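Local coordinates for protein aldehyde dehydrogenase (Trypanosoma brucei, PDB 5MYP) that probably catalyses the NAD-dependent oxidation of aldehydes to the corresponding carboxylic acids, at residues L374-E379 against K402-G407; A237-V242 against F398-R403; D381-I386 against E409-S414; P360-E365 against N387-P392. One frame throughout, in Å; residues are numbered along the deposited sequence.

Contact 1 of 4, residues L374-E379 against K402-G407; sequences LTYENE and KRFIRG
F404 is the first residue of 402-407 to reach across, and it meets Y376. The two side chains come from opposite directions, and the phenol end of Y376 does the touching: its OH lies 3.5 Å from F404 CE1 and 3.6 Å from F404 CZ, while Y376 CZ stands 4.1 Å from F404 CE1. The ring planes are only about 20° apart but well offset, and the oxygen lies neither squarely over the phenylalanine nor in its plane. F404 gets there because its CG is anti to the backbone N (chi1 179°), which sends the ring across the gap between helix and strand. I382, from the intervening helix 379-387, lies against both rings. That helix belongs to a crossover of the alpha/beta fold: strand 370-376 runs into helix 379-387, then comes strand 395-398 of the same sheet, and helix 402-411 follows it. One turn after F404 comes G407, with its amide bonded back to R403 O. Its bare backbone takes the end of E379: OE2 sits 3.5 Å from G407 C and 3.6 Å from G407 CA, a van der Waals contact. E379 stretches out fully to make it, from the first turn of the helix that N378 caps through D381 N.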
loop_
_atom_site.group_PDB
_atom_site.type_symbol
_atom_site.label_atom_id
_atom_site.label_comp_id
_atom_site.label_asym_id
_atom_site.label_seq_id
_atom_site.Cartn_x
_atom_site.Cartn_y
_atom_site.Cartn_z
ATOM N N LEU A 374 -15.034 14.461 -28.117
ATOM C CA LEU A 374 -14.123 14.017 -29.171
ATOM C C LEU A 374 -14.757 12.834 -29.890
ATOM O O LEU A 374 -15.634 12.174 -29.338
ATOM C CB LEU A 374 -12.771 13.605 -28.577
ATOM C CG LEU A 374 -11.853 14.726 -28.072
ATOM C CD1 LEU A 374 -12.374 15.367 -26.790
ATOM C CD2 LEU A 374 -10.446 14.189 -27.863
ATOM N N THR A 375 -14.324 12.576 -31.123
ATOM C CA THR A 375 -14.839 11.442 -31.895
ATOM C C THR A 375 -13.770 10.387 -32.125
ATOM O O THR A 375 -12.576 10.674 -32.050
ATOM C CB THR A 375 -15.442 11.875 -33.251
ATOM O OG1 THR A 375 -14.451 12.544 -34.039
ATOM C CG2 THR A 375 -16.629 12.795 -33.035
ATOM N N TYR A 376 -14.224 9.161 -32.377
ATOM C CA TYR A 376 -13.362 8.053 -32.771
ATOM C C TYR A 376 -13.997 7.296 -33.942
ATOM O O TYR A 376 -15.216 7.338 -34.123
ATOM C CB TYR A 376 -13.117 7.109 -31.579
ATOM C CG TYR A 376 -14.207 6.079 -31.324
ATOM C CD1 TYR A 376 -14.211 4.859 -32.004
ATOM C CD2 TYR A 376 -15.217 6.312 -30.390
ATOM C CE1 TYR A 376 -15.201 3.913 -31.781
ATOM C CE2 TYR A 376 -16.206 5.367 -30.151
ATOM C CZ TYR A 376 -16.191 4.171 -30.850
ATOM O OH TYR A 376 -17.162 3.227 -30.624
ATOM N N GLU A 377 -13.157 6.617 -34.722
ATOM C CA GLU A 377 -13.605 5.684 -35.766
ATOM C C GLU A 377 -13.320 4.220 -35.412
ATOM O O GLU A 377 -14.153 3.350 -35.670
ATOM C CB GLU A 377 -12.957 6.040 -37.104
ATOM C CG GLU A 377 -13.488 7.340 -37.699
ATOM C CD GLU A 377 -12.908 7.638 -39.074
ATOM O OE1 GLU A 377 -12.797 6.705 -39.898
ATOM O OE2 GLU A 377 -12.572 8.813 -39.339
ATOM N N ASN A 378 -12.154 3.953 -34.824
ATOM C CA ASN A 378 -11.758 2.594 -34.418
ATOM C C ASN A 378 -11.201 2.584 -32.990
ATOM O O ASN A 378 -10.977 3.647 -32.405
ATOM C CB ASN A 378 -10.741 2.014 -35.413
ATOM C CG ASN A 378 -9.572 2.946 -35.674
ATOM O OD1 ASN A 378 -8.823 3.291 -34.763
ATOM N ND2 ASN A 378 -9.412 3.362 -36.928
ATOM N N GLU A 379 -10.983 1.385 -32.442
ATOM C CA GLU A 379 -10.455 1.224 -31.074
ATOM C C GLU A 379 -9.131 1.962 -30.866
ATOM O O GLU A 379 -8.928 2.584 -29.821
ATOM C CB GLU A 379 -10.281 -0.261 -30.707
ATOM C CG GLU A 379 -9.820 -0.494 -29.267
ATOM C CD GLU A 379 -9.555 -1.953 -28.943
ATOM O OE1 GLU A 379 -8.517 -2.493 -29.381
ATOM O OE2 GLU A 379 -10.374 -2.553 -28.223
ATOM N N LYS A 402 -20.588 -6.635 -25.988
ATOM C CA LYS A 402 -19.667 -7.299 -25.046
ATOM C C LYS A 402 -18.202 -7.250 -25.475
ATOM O O LYS A 402 -17.329 -6.954 -24.656
ATOM C CB LYS A 402 -20.086 -8.765 -24.812
ATOM C CG LYS A 402 -20.960 -8.988 -23.585
ATOM C CD LYS A 402 -22.226 -8.138 -23.596
ATOM C CE LYS A 402 -22.908 -8.141 -22.237
ATOM N NZ LYS A 402 -23.843 -6.989 -22.093
ATOM N N ARG A 403 -17.942 -7.542 -26.750
ATOM C CA ARG A 403 -16.577 -7.529 -27.286
ATOM C C ARG A 403 -15.943 -6.136 -27.225
ATOM O O ARG A 403 -14.763 -6.011 -26.891
ATOM C CB ARG A 403 -16.550 -8.057 -28.725
ATOM C CG ARG A 403 -15.158 -8.171 -29.330
ATOM C CD ARG A 403 -15.221 -8.626 -30.780
ATOM N NE ARG A 403 -15.583 -10.039 -30.905
ATOM C CZ ARG A 403 -14.746 -11.073 -30.788
ATOM N NH1 ARG A 403 -13.450 -10.895 -30.523
ATOM N NH2 ARG A 403 -15.212 -12.312 -30.932
ATOM N N PHE A 404 -16.719 -5.103 -27.552
ATOM C CA PHE A 404 -16.240 -3.714 -27.467
ATOM C C PHE A 404 -15.865 -3.340 -26.033
ATOM O O PHE A 404 -14.796 -2.781 -25.798
ATOM C CB PHE A 404 -17.293 -2.730 -27.992
ATOM C CG PHE A 404 -16.863 -1.289 -27.915
ATOM C CD1 PHE A 404 -16.045 -0.740 -28.898
ATOM C CD2 PHE A 404 -17.269 -0.479 -26.855
ATOM C CE1 PHE A 404 -15.645 0.591 -28.832
ATOM C CE2 PHE A 404 -16.865 0.847 -26.778
ATOM C CZ PHE A 404 -16.053 1.384 -27.770
ATOM N N ILE A 405 -16.753 -3.662 -25.093
ATOM C CA ILE A 405 -16.558 -3.342 -23.672
ATOM C C ILE A 405 -15.310 -4.051 -23.141
ATOM O O ILE A 405 -14.471 -3.426 -22.485
ATOM C CB ILE A 405 -17.801 -3.721 -22.825
ATOM C CG1 ILE A 405 -19.003 -2.843 -23.211
ATOM C CG2 ILE A 405 -17.515 -3.594 -21.327
ATOM C CD1 ILE A 405 -20.350 -3.445 -22.860
ATOM N N ARG A 406 -15.198 -5.344 -23.445
ATOM C CA ARG A 406 -14.040 -6.163 -23.057
ATOM C C ARG A 406 -12.727 -5.602 -23.606
ATOM O O ARG A 406 -11.717 -5.586 -22.899
ATOM C CB ARG A 406 -14.223 -7.615 -23.526
ATOM C CG ARG A 406 -13.210 -8.597 -22.948
ATOM C CD ARG A 406 -13.586 -10.041 -23.224
ATOM N NE ARG A 406 -12.568 -10.969 -22.722
ATOM C CZ ARG A 406 -12.664 -12.300 -22.737
ATOM N NH1 ARG A 406 -13.743 -12.911 -23.229
ATOM N NH2 ARG A 406 -11.664 -13.035 -22.253
ATOM N N GLY A 407 -12.749 -5.152 -24.860
ATOM C CA GLY A 407 -11.581 -4.546 -25.498
ATOM C C GLY A 407 -11.110 -3.267 -24.827
ATOM O O GLY A 407 -9.909 -3.085 -24.606
#

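Contact 2 of 4, residues A237-V242 against F398-R403; sequences ADNMKV and FSNNKR
Across this surface contact N239 faces N400, but the backbones stay well apart, with the nearest pair of CA atoms, those of N239 and S399, separated by 9.4 Å. Two asparagine side chains meet across the gap, each setting out toward the other segment. N239 ND2 stands 2.8 Å from the atom modelled as N400 OD1, and the amide planes are turned 62° from each other. The N400 amide may well be flipped in the model, so its exact polar pairing remains doubtful. The backbone N of N400 is hydrogen-bonded to T235 OG1. The residue before it is held too: S399 OG accepts from N401 N at 2.9 Å, with a fairly straight N-H...O angle of 163°, and also bonds to D233 OD2. A chi1 of 174° swings the serine OG to the carbonyl side, within reach of N401 N. From the second subunit, F464 packs on N239, V242, F398 and N400, placing the asparagine pair at the dimer interface. N401 OD1 then caps F404 N. An ST turn at S399 followed by an asparagine N-cap thus carries the chain from strand 395-398 into helix 402-411, beside the loop that leads from strand 229-232 to helix 240-252; both strand-to-helix connections leave the C-terminal ends of neighbouring parallel strands of the alpha/beta fold.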
loop_
_atom_site.group_PDB
_atom_site.type_symbol
_atom_site.label_atom_id
_atom_site.label_comp_id
_atom_site.label_asym_id
_atom_site.label_seq_id
_atom_site.Cartn_x
_atom_site.Cartn_y
_atom_site.Cartn_z
ATOM N N ALA A 237 -27.924 3.796 -29.916
ATOM C CA ALA A 237 -28.868 4.743 -30.545
ATOM C C ALA A 237 -30.244 4.742 -29.869
ATOM O O ALA A 237 -30.790 5.804 -29.572
ATOM C CB ALA A 237 -29.012 4.462 -32.033
ATOM N N ASP A 238 -30.771 3.548 -29.593
ATOM C CA ASP A 238 -32.078 3.397 -28.931
ATOM C C ASP A 238 -32.080 3.774 -27.441
ATOM O O ASP A 238 -33.147 3.992 -26.871
ATOM C CB ASP A 238 -32.595 1.958 -29.082
ATOM C CG ASP A 238 -32.839 1.560 -30.535
ATOM O OD1 ASP A 238 -33.088 2.439 -31.392
ATOM O OD2 ASP A 238 -32.789 0.347 -30.816
ATOM N N ASN A 239 -30.899 3.823 -26.822
ATOM C CA ASN A 239 -30.740 4.175 -25.403
ATOM C C ASN A 239 -30.181 5.584 -25.181
ATOM O O ASN A 239 -29.799 5.921 -24.059
ATOM C CB ASN A 239 -29.798 3.165 -24.730
ATOM C CG ASN A 239 -30.184 1.728 -25.013
ATOM O OD1 ASN A 239 -31.228 1.255 -24.560
ATOM N ND2 ASN A 239 -29.346 1.029 -25.761
ATOM N N MET A 240 -30.159 6.410 -26.229
ATOM C CA MET A 240 -29.402 7.668 -26.208
ATOM C C MET A 240 -29.921 8.679 -25.180
ATOM O O MET A 240 -29.138 9.464 -24.647
ATOM C CB MET A 240 -29.360 8.295 -27.613
ATOM C CG MET A 240 -28.312 9.386 -27.812
ATOM S SD MET A 240 -26.611 8.878 -27.481
ATOM C CE MET A 240 -26.337 7.599 -28.703
ATOM N N LYS A 241 -31.223 8.648 -24.890
ATOM C CA LYS A 241 -31.796 9.515 -23.853
ATOM C C LYS A 241 -31.269 9.156 -22.461
ATOM O O LYS A 241 -30.904 10.046 -21.690
ATOM C CB LYS A 241 -33.328 9.457 -23.863
ATOM C CG LYS A 241 -33.977 10.597 -23.092
ATOM C CD LYS A 241 -35.475 10.709 -23.367
ATOM C CE LYS A 241 -36.301 9.958 -22.341
ATOM N NZ LYS A 241 -36.494 10.750 -21.095
ATOM N N VAL A 242 -31.223 7.860 -22.155
ATOM C CA VAL A 242 -30.710 7.380 -20.865
ATOM C C VAL A 242 -29.187 7.589 -20.770
ATOM O O VAL A 242 -28.681 7.955 -19.705
ATOM C CB VAL A 242 -31.074 5.895 -20.610
ATOM C CG1 VAL A 242 -30.416 5.377 -19.330
ATOM C CG2 VAL A 242 -32.586 5.726 -20.537
ATOM N N PHE A 398 -20.240 3.406 -22.473
ATOM C CA PHE A 398 -21.632 3.169 -22.841
ATOM C C PHE A 398 -21.657 2.315 -24.102
ATOM O O PHE A 398 -21.180 2.746 -25.154
ATOM C CB PHE A 398 -22.382 4.486 -23.044
ATOM C CG PHE A 398 -22.688 5.203 -21.761
ATOM C CD1 PHE A 398 -21.737 6.023 -21.166
ATOM C CD2 PHE A 398 -23.926 5.059 -21.142
ATOM C CE1 PHE A 398 -22.013 6.686 -19.977
ATOM C CE2 PHE A 398 -24.209 5.717 -19.954
ATOM C CZ PHE A 398 -23.250 6.534 -19.370
ATOM N N SER A 399 -22.185 1.097 -23.978
ATOM C CA SER A 399 -22.211 0.127 -25.072
ATOM C C SER A 399 -23.125 -1.059 -24.739
ATOM O O SER A 399 -23.281 -1.425 -23.569
ATOM C CB SER A 399 -20.792 -0.377 -25.375
ATOM O OG SER A 399 -20.792 -1.426 -26.331
ATOM N N ASN A 400 -23.727 -1.638 -25.777
ATOM C CA ASN A 400 -24.462 -2.905 -25.676
ATOM C C ASN A 400 -23.667 -4.078 -26.281
ATOM O O ASN A 400 -24.195 -5.186 -26.383
ATOM C CB ASN A 400 -25.831 -2.781 -26.369
ATOM C CG ASN A 400 -26.784 -1.857 -25.632
ATOM O OD1 ASN A 400 -27.273 -0.878 -26.192
ATOM N ND2 ASN A 400 -27.063 -2.170 -24.374
ATOM N N ASN A 401 -22.406 -3.837 -26.655
ATOM C CA ASN A 401 -21.557 -4.836 -27.311
ATOM C C ASN A 401 -20.478 -5.355 -26.349
ATOM O O ASN A 401 -19.573 -4.612 -25.958
ATOM C CB ASN A 401 -20.914 -4.225 -28.561
ATOM C CG ASN A 401 -20.180 -5.254 -29.405
ATOM O OD1 ASN A 401 -19.030 -5.591 -29.133
ATOM N ND2 ASN A 401 -20.840 -5.749 -30.446
ATOM N N LYS A 402 -20.588 -6.635 -25.988
ATOM C CA LYS A 402 -19.667 -7.299 -25.046
ATOM C C LYS A 402 -18.202 -7.250 -25.475
ATOM O O LYS A 402 -17.329 -6.954 -24.656
ATOM C CB LYS A 402 -20.086 -8.765 -24.812
ATOM C CG LYS A 402 -20.960 -8.988 -23.585
ATOM C CD LYS A 402 -22.226 -8.138 -23.596
ATOM C CE LYS A 402 -22.908 -8.141 -22.237
ATOM N NZ LYS A 402 -23.843 -6.989 -22.093
ATOM N N ARG A 403 -17.942 -7.542 -26.750
ATOM C CA ARG A 403 -16.577 -7.529 -27.286
ATOM C C ARG A 403 -15.943 -6.136 -27.225
ATOM O O ARG A 403 -14.763 -6.011 -26.891
ATOM C CB ARG A 403 -16.550 -8.057 -28.725
ATOM C CG ARG A 403 -15.158 -8.171 -29.330
ATOM C CD ARG A 403 -15.221 -8.626 -30.780
ATOM N NE ARG A 403 -15.583 -10.039 -30.905
ATOM C CZ ARG A 403 -14.746 -11.073 -30.788
ATOM N NH1 ARG A 403 -13.450 -10.895 -30.523
ATOM N NH2 ARG A 403 -15.212 -12.312 -30.932
#

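Contact 3 of 4, residues D381-I386 against E409-S414; sequences DILKII and ESRTSS
L383 carries the tight part of this contact, laying its two methyls against the base of R411: CD2 is 3.6 Å and CD1 3.7 Å from R411 CB. CD2 also reaches T412 CG2 at 3.8 Å, and the same threonine methyl meets I386 CG2 at 4.0 Å. T412 therefore fits against two side chains one turn apart on helix 379-387. Its rotamer sorts the two branches: with chi1 at 58°, CG2 lies beside the backbone N and meets the isoleucine and leucine, while OG1 bonds to V408 O, one turn back in helix 402-411. The looser side is the outer part of R411, exposed and leading away from L383. Its chain turns aside at the CB-CG bond (chi2 -76°), and its guanidinium forms a salt bridge with D31 of the second subunit. Beside the apolar patch, N387 ND2 bonds to R411 O. The patch joins helix 379-387 to the end of helix 402-411, while on the sheet side I386 rests on P229 and V231 of strand 229-232 and on Y264 of strand 264-268.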
loop_
_atom_site.group_PDB
_atom_site.type_symbol
_atom_site.label_atom_id
_atom_site.label_comp_id
_atom_site.label_asym_id
_atom_site.label_seq_id
_atom_site.Cartn_x
_atom_site.Cartn_y
_atom_site.Cartn_z
ATOM N N ASP A 381 -8.042 4.712 -32.082
ATOM C CA ASP A 381 -8.309 6.136 -31.822
ATOM C C ASP A 381 -8.659 6.388 -30.355
ATOM O O ASP A 381 -8.196 7.369 -29.768
ATOM C CB ASP A 381 -9.463 6.666 -32.690
ATOM C CG ASP A 381 -9.160 6.648 -34.184
ATOM O OD1 ASP A 381 -7.975 6.688 -34.583
ATOM O OD2 ASP A 381 -10.135 6.605 -34.962
ATOM N N ILE A 382 -9.472 5.504 -29.774
ATOM C CA ILE A 382 -9.887 5.629 -28.369
ATOM C C ILE A 382 -8.678 5.458 -27.458
ATOM O O ILE A 382 -8.465 6.256 -26.545
ATOM C CB ILE A 382 -10.954 4.586 -27.957
ATOM C CG1 ILE A 382 -12.223 4.714 -28.811
ATOM C CG2 ILE A 382 -11.314 4.735 -26.477
ATOM C CD1 ILE A 382 -13.133 3.507 -28.724
ATOM N N LEU A 383 -7.896 4.411 -27.724
ATOM C CA LEU A 383 -6.723 4.093 -26.910
ATOM C C LEU A 383 -5.644 5.179 -26.974
ATOM O O LEU A 383 -4.995 5.446 -25.969
ATOM C CB LEU A 383 -6.146 2.719 -27.284
ATOM C CG LEU A 383 -7.083 1.510 -27.111
ATOM C CD1 LEU A 383 -6.374 0.214 -27.484
ATOM C CD2 LEU A 383 -7.651 1.415 -25.702
ATOM N N LYS A 384 -5.465 5.798 -28.141
ATOM C CA LYS A 384 -4.520 6.909 -28.301
ATOM C C LYS A 384 -4.887 8.117 -27.436
ATOM O O LYS A 384 -4.007 8.762 -26.865
ATOM C CB LYS A 384 -4.437 7.335 -29.768
ATOM C CG LYS A 384 -3.522 8.520 -30.032
ATOM C CD LYS A 384 -2.958 8.468 -31.446
ATOM C CE LYS A 384 -2.624 9.857 -31.968
ATOM N NZ LYS A 384 -1.822 10.647 -30.994
ATOM N N ILE A 385 -6.183 8.412 -27.346
ATOM C CA ILE A 385 -6.683 9.511 -26.509
ATOM C C ILE A 385 -6.499 9.178 -25.023
ATOM O O ILE A 385 -5.922 9.971 -24.280
ATOM C CB ILE A 385 -8.170 9.824 -26.819
ATOM C CG1 ILE A 385 -8.308 10.394 -28.241
ATOM C CG2 ILE A 385 -8.766 10.802 -25.802
ATOM C CD1 ILE A 385 -9.693 10.236 -28.834
ATOM N N ILE A 386 -6.969 8.002 -24.612
ATOM C CA ILE A 386 -6.998 7.626 -23.190
ATOM C C ILE A 386 -5.609 7.243 -22.648
ATOM O O ILE A 386 -5.213 7.719 -21.579
ATOM C CB ILE A 386 -8.032 6.499 -22.925
ATOM C CG1 ILE A 386 -9.444 6.997 -23.275
ATOM C CG2 ILE A 386 -7.973 6.028 -21.469
ATOM C CD1 ILE A 386 -10.522 5.931 -23.243
ATOM N N GLU A 409 -11.886 -2.246 -21.649
ATOM C CA GLU A 409 -11.450 -2.622 -20.291
ATOM C C GLU A 409 -10.024 -3.170 -20.269
ATOM O O GLU A 409 -9.188 -2.726 -19.481
ATOM C CB GLU A 409 -12.380 -3.686 -19.691
ATOM C CG GLU A 409 -13.736 -3.174 -19.241
ATOM C CD GLU A 409 -14.674 -4.282 -18.782
ATOM O OE1 GLU A 409 -14.221 -5.436 -18.583
ATOM O OE2 GLU A 409 -15.876 -4.002 -18.603
ATOM N N SER A 410 -9.760 -4.132 -21.148
ATOM C CA SER A 410 -8.489 -4.844 -21.158
ATOM C C SER A 410 -7.305 -3.998 -21.658
ATOM O O SER A 410 -6.158 -4.325 -21.354
ATOM C CB SER A 410 -8.621 -6.137 -21.974
ATOM O OG SER A 410 -8.824 -5.860 -23.344
ATOM N N ARG A 411 -7.577 -2.924 -22.401
ATOM C CA ARG A 411 -6.525 -2.076 -22.988
ATOM C C ARG A 411 -6.372 -0.693 -22.329
ATOM O O ARG A 411 -5.588 0.131 -22.812
ATOM C CB ARG A 411 -6.789 -1.907 -24.491
ATOM C CG ARG A 411 -6.740 -3.198 -25.292
ATOM C CD ARG A 411 -5.318 -3.674 -25.510
ATOM N NE ARG A 411 -5.265 -4.994 -26.143
ATOM C CZ ARG A 411 -4.145 -5.626 -26.502
ATOM N NH1 ARG A 411 -2.950 -5.071 -26.304
ATOM N NH2 ARG A 411 -4.218 -6.829 -27.069
ATOM N N THR A 412 -7.104 -0.442 -21.242
ATOM C CA THR A 412 -6.988 0.803 -20.473
ATOM C C THR A 412 -6.746 0.516 -18.996
ATOM O O THR A 412 -7.018 -0.587 -18.514
ATOM C CB THR A 412 -8.266 1.655 -20.585
ATOM O OG1 THR A 412 -9.395 0.905 -20.116
ATOM C CG2 THR A 412 -8.500 2.096 -22.024
ATOM N N SER A 413 -6.241 1.525 -18.287
ATOM C CA SER A 413 -6.072 1.466 -16.837
ATOM C C SER A 413 -6.749 2.666 -16.178
ATOM O O SER A 413 -6.599 3.802 -16.629
ATOM C CB SER A 413 -4.596 1.417 -16.466
ATOM O OG SER A 413 -4.443 1.358 -15.062
ATOM N N SER A 414 -7.499 2.396 -15.114
ATOM C CA SER A 414 -8.227 3.426 -14.383
ATOM C C SER A 414 -8.518 2.919 -12.983
ATOM O O SER A 414 -8.401 1.726 -12.730
ATOM C CB SER A 414 -9.535 3.764 -15.093
ATOM O OG SER A 414 -10.336 2.602 -15.258
#

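Contact 4 of 4, residues P360-E365 against N387-P392; sequences PVMQEE and NSREKP
The guanidinium of R389 has M362 on one face and at its edge. Over the face sits the methyl CE, 3.5 Å above the plane and displaced toward the rim; in the plane, at the edge, lies the M362 carbonyl. R389 grips that oxygen side-on with two nitrogens: NE and NH2 each stand 2.8 Å from M362 O, with N-H...O angles of 148° and 145°. The donors come in tilted a little over 20° from the carbonyl plane, from opposite faces of it. Because M362 bends at chi2 and chi3, its thioether end curls back over the very group its carbonyl holds. The amide of Q363 crosses nearby, but NE2 and R389 NH2 are both donors, and NE2 is bonded to P357 O instead. On the far side R389 NH1 donates to I385 O near the end of helix 379-387, so the flat group is pinned at both ends and its rotation is fixed. The arginine clamps two loops at the N-terminal ends of the parallel strands 370-376 and 395-398 of the mixed sheet, one leading into each. The first of these, held at M362, runs straight on into the EEIFGP motif known from aldehyde dehydrogenases.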
loop_
_atom_site.group_PDB
_atom_site.type_symbol
_atom_site.label_atom_id
_atom_site.label_comp_id
_atom_site.label_asym_id
_atom_site.label_seq_id
_atom_site.Cartn_x
_atom_site.Cartn_y
_atom_site.Cartn_z
ATOM N N PRO A 360 -5.243 23.234 -23.168
ATOM C CA PRO A 360 -5.381 22.917 -21.739
ATOM C C PRO A 360 -6.666 22.183 -21.287
ATOM O O PRO A 360 -6.601 21.388 -20.349
ATOM C CB PRO A 360 -5.299 24.294 -21.085
ATOM C CG PRO A 360 -4.349 25.044 -21.956
ATOM C CD PRO A 360 -4.531 24.521 -23.360
ATOM N N VAL A 361 -7.800 22.430 -21.945
ATOM C CA VAL A 361 -9.076 21.759 -21.631
ATOM C C VAL A 361 -9.018 20.233 -21.826
ATOM O O VAL A 361 -9.743 19.501 -21.150
ATOM C CB VAL A 361 -10.267 22.357 -22.439
ATOM C CG1 VAL A 361 -10.207 21.964 -23.914
ATOM C CG2 VAL A 361 -11.605 21.946 -21.830
ATOM N N MET A 362 -8.164 19.770 -22.742
ATOM C CA MET A 362 -7.929 18.335 -22.935
ATOM C C MET A 362 -6.542 17.855 -22.477
ATOM O O MET A 362 -6.103 16.762 -22.849
ATOM C CB MET A 362 -8.215 17.955 -24.393
ATOM C CG MET A 362 -9.685 17.671 -24.666
ATOM S SD MET A 362 -10.418 16.434 -23.575
ATOM C CE MET A 362 -9.413 15.004 -23.975
ATOM N N GLN A 363 -5.874 18.670 -21.660
ATOM C CA GLN A 363 -4.640 18.289 -20.977
ATOM C C GLN A 363 -4.785 18.212 -19.456
ATOM O O GLN A 363 -4.124 17.394 -18.824
ATOM C CB GLN A 363 -3.517 19.276 -21.326
ATOM C CG GLN A 363 -3.096 19.263 -22.788
ATOM C CD GLN A 363 -2.589 17.904 -23.241
ATOM O OE1 GLN A 363 -1.586 17.398 -22.736
ATOM N NE2 GLN A 363 -3.291 17.299 -24.185
ATOM N N GLU A 364 -5.631 19.063 -18.873
ATOM C CA GLU A 364 -5.812 19.141 -17.422
ATOM C C GLU A 364 -7.173 18.578 -17.010
ATOM O O GLU A 364 -8.117 18.575 -17.800
ATOM C CB GLU A 364 -5.715 20.597 -16.961
ATOM C CG GLU A 364 -4.431 21.316 -17.370
ATOM C CD GLU A 364 -4.427 22.792 -16.997
ATOM O OE1 GLU A 364 -5.278 23.231 -16.189
ATOM O OE2 GLU A 364 -3.566 23.533 -17.515
ATOM N N GLU A 365 -7.259 18.104 -15.767
ATOM C CA GLU A 365 -8.540 17.743 -15.155
ATOM C C GLU A 365 -9.417 18.988 -15.133
ATOM O O GLU A 365 -9.025 20.011 -14.577
ATOM C CB GLU A 365 -8.343 17.222 -13.726
ATOM C CG GLU A 365 -9.633 16.902 -12.972
ATOM C CD GLU A 365 -9.396 16.423 -11.545
ATOM O OE1 GLU A 365 -8.408 16.859 -10.917
ATOM O OE2 GLU A 365 -10.199 15.602 -11.045
ATOM N N ASN A 387 -4.879 6.398 -23.376
ATOM C CA ASN A 387 -3.582 5.881 -22.897
ATOM C C ASN A 387 -2.418 6.877 -23.000
ATOM O O ASN A 387 -1.370 6.641 -22.407
ATOM C CB ASN A 387 -3.213 4.560 -23.590
ATOM C CG ASN A 387 -4.232 3.460 -23.334
ATOM O OD1 ASN A 387 -5.105 3.587 -22.476
ATOM N ND2 ASN A 387 -4.121 2.372 -24.076
ATOM N N SER A 388 -2.596 7.980 -23.730
ATOM C CA SER A 388 -1.610 9.071 -23.730
ATOM C C SER A 388 -1.758 10.018 -22.532
ATOM O O SER A 388 -0.926 10.901 -22.344
ATOM C CB SER A 388 -1.697 9.878 -25.025
ATOM O OG SER A 388 -2.938 10.563 -25.122
ATOM N N ARG A 389 -2.818 9.847 -21.742
ATOM C CA ARG A 389 -3.084 10.695 -20.581
ATOM C C ARG A 389 -2.924 9.892 -19.297
ATOM O O ARG A 389 -2.809 8.668 -19.334
ATOM C CB ARG A 389 -4.485 11.296 -20.698
ATOM C CG ARG A 389 -4.576 12.308 -21.830
ATOM C CD ARG A 389 -5.990 12.807 -22.089
ATOM N NE ARG A 389 -5.961 13.954 -22.999
ATOM C CZ ARG A 389 -5.809 13.891 -24.327
ATOM N NH1 ARG A 389 -5.685 12.723 -24.970
ATOM N NH2 ARG A 389 -5.785 15.024 -25.028
ATOM N N GLU A 390 -2.917 10.587 -18.163
ATOM C CA GLU A 390 -2.697 9.942 -16.866
ATOM C C GLU A 390 -3.867 9.019 -16.529
ATOM O O GLU A 390 -4.984 9.219 -17.008
ATOM C CB GLU A 390 -2.498 10.981 -15.757
ATOM C CG GLU A 390 -1.267 11.871 -15.921
ATOM C CD GLU A 390 0.063 11.135 -15.802
ATOM O OE1 GLU A 390 0.106 9.983 -15.313
ATOM O OE2 GLU A 390 1.089 11.730 -16.183
ATOM N N LYS A 391 -3.589 7.999 -15.720
ATOM C CA LYS A 391 -4.590 7.000 -15.359
ATOM C C LYS A 391 -5.657 7.689 -14.505
ATOM O O LYS A 391 -5.333 8.211 -13.440
ATOM C CB LYS A 391 -3.952 5.844 -14.587
ATOM C CG LYS A 391 -2.942 5.040 -15.388
ATOM C CD LYS A 391 -2.301 3.958 -14.541
ATOM C CE LYS A 391 -1.293 3.140 -15.335
ATOM N NZ LYS A 391 -0.615 2.147 -14.456
ATOM N N PRO A 392 -6.912 7.738 -14.989
ATOM C CA PRO A 392 -7.950 8.464 -14.266
ATOM C C PRO A 392 -8.582 7.618 -13.173
ATOM O O PRO A 392 -8.459 6.393 -13.183
ATOM C CB PRO A 392 -8.974 8.761 -15.359
ATOM C CG PRO A 392 -8.879 7.582 -16.264
ATOM C CD PRO A 392 -7.454 7.107 -16.207
#

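Along the chain 237-242 comes first, then, after a long interval, 360-365, 374-379, 381-386, 387-392, 398-403, 402-407 and 409-414, so contacts 1, 3 and 4 interleave. All are built round the mixed sheet that holds strands 229-232, 370-376 and 395-398. Helix 402-411 serves contacts 1, 2 and 3. Contacts 1 and 3 are closest, with centres 9 Å apart and L374 packed on I385. Contact 4 lies 12 Å from contact 3, centre to centre, and touches it through S413 and K391. Contacts 2 and 4 are farthest apart, about 25 Å between centres, at opposite ends of the strands. Contacts 2, 3 and 4 also touch the second subunit, tying this region to the dimer.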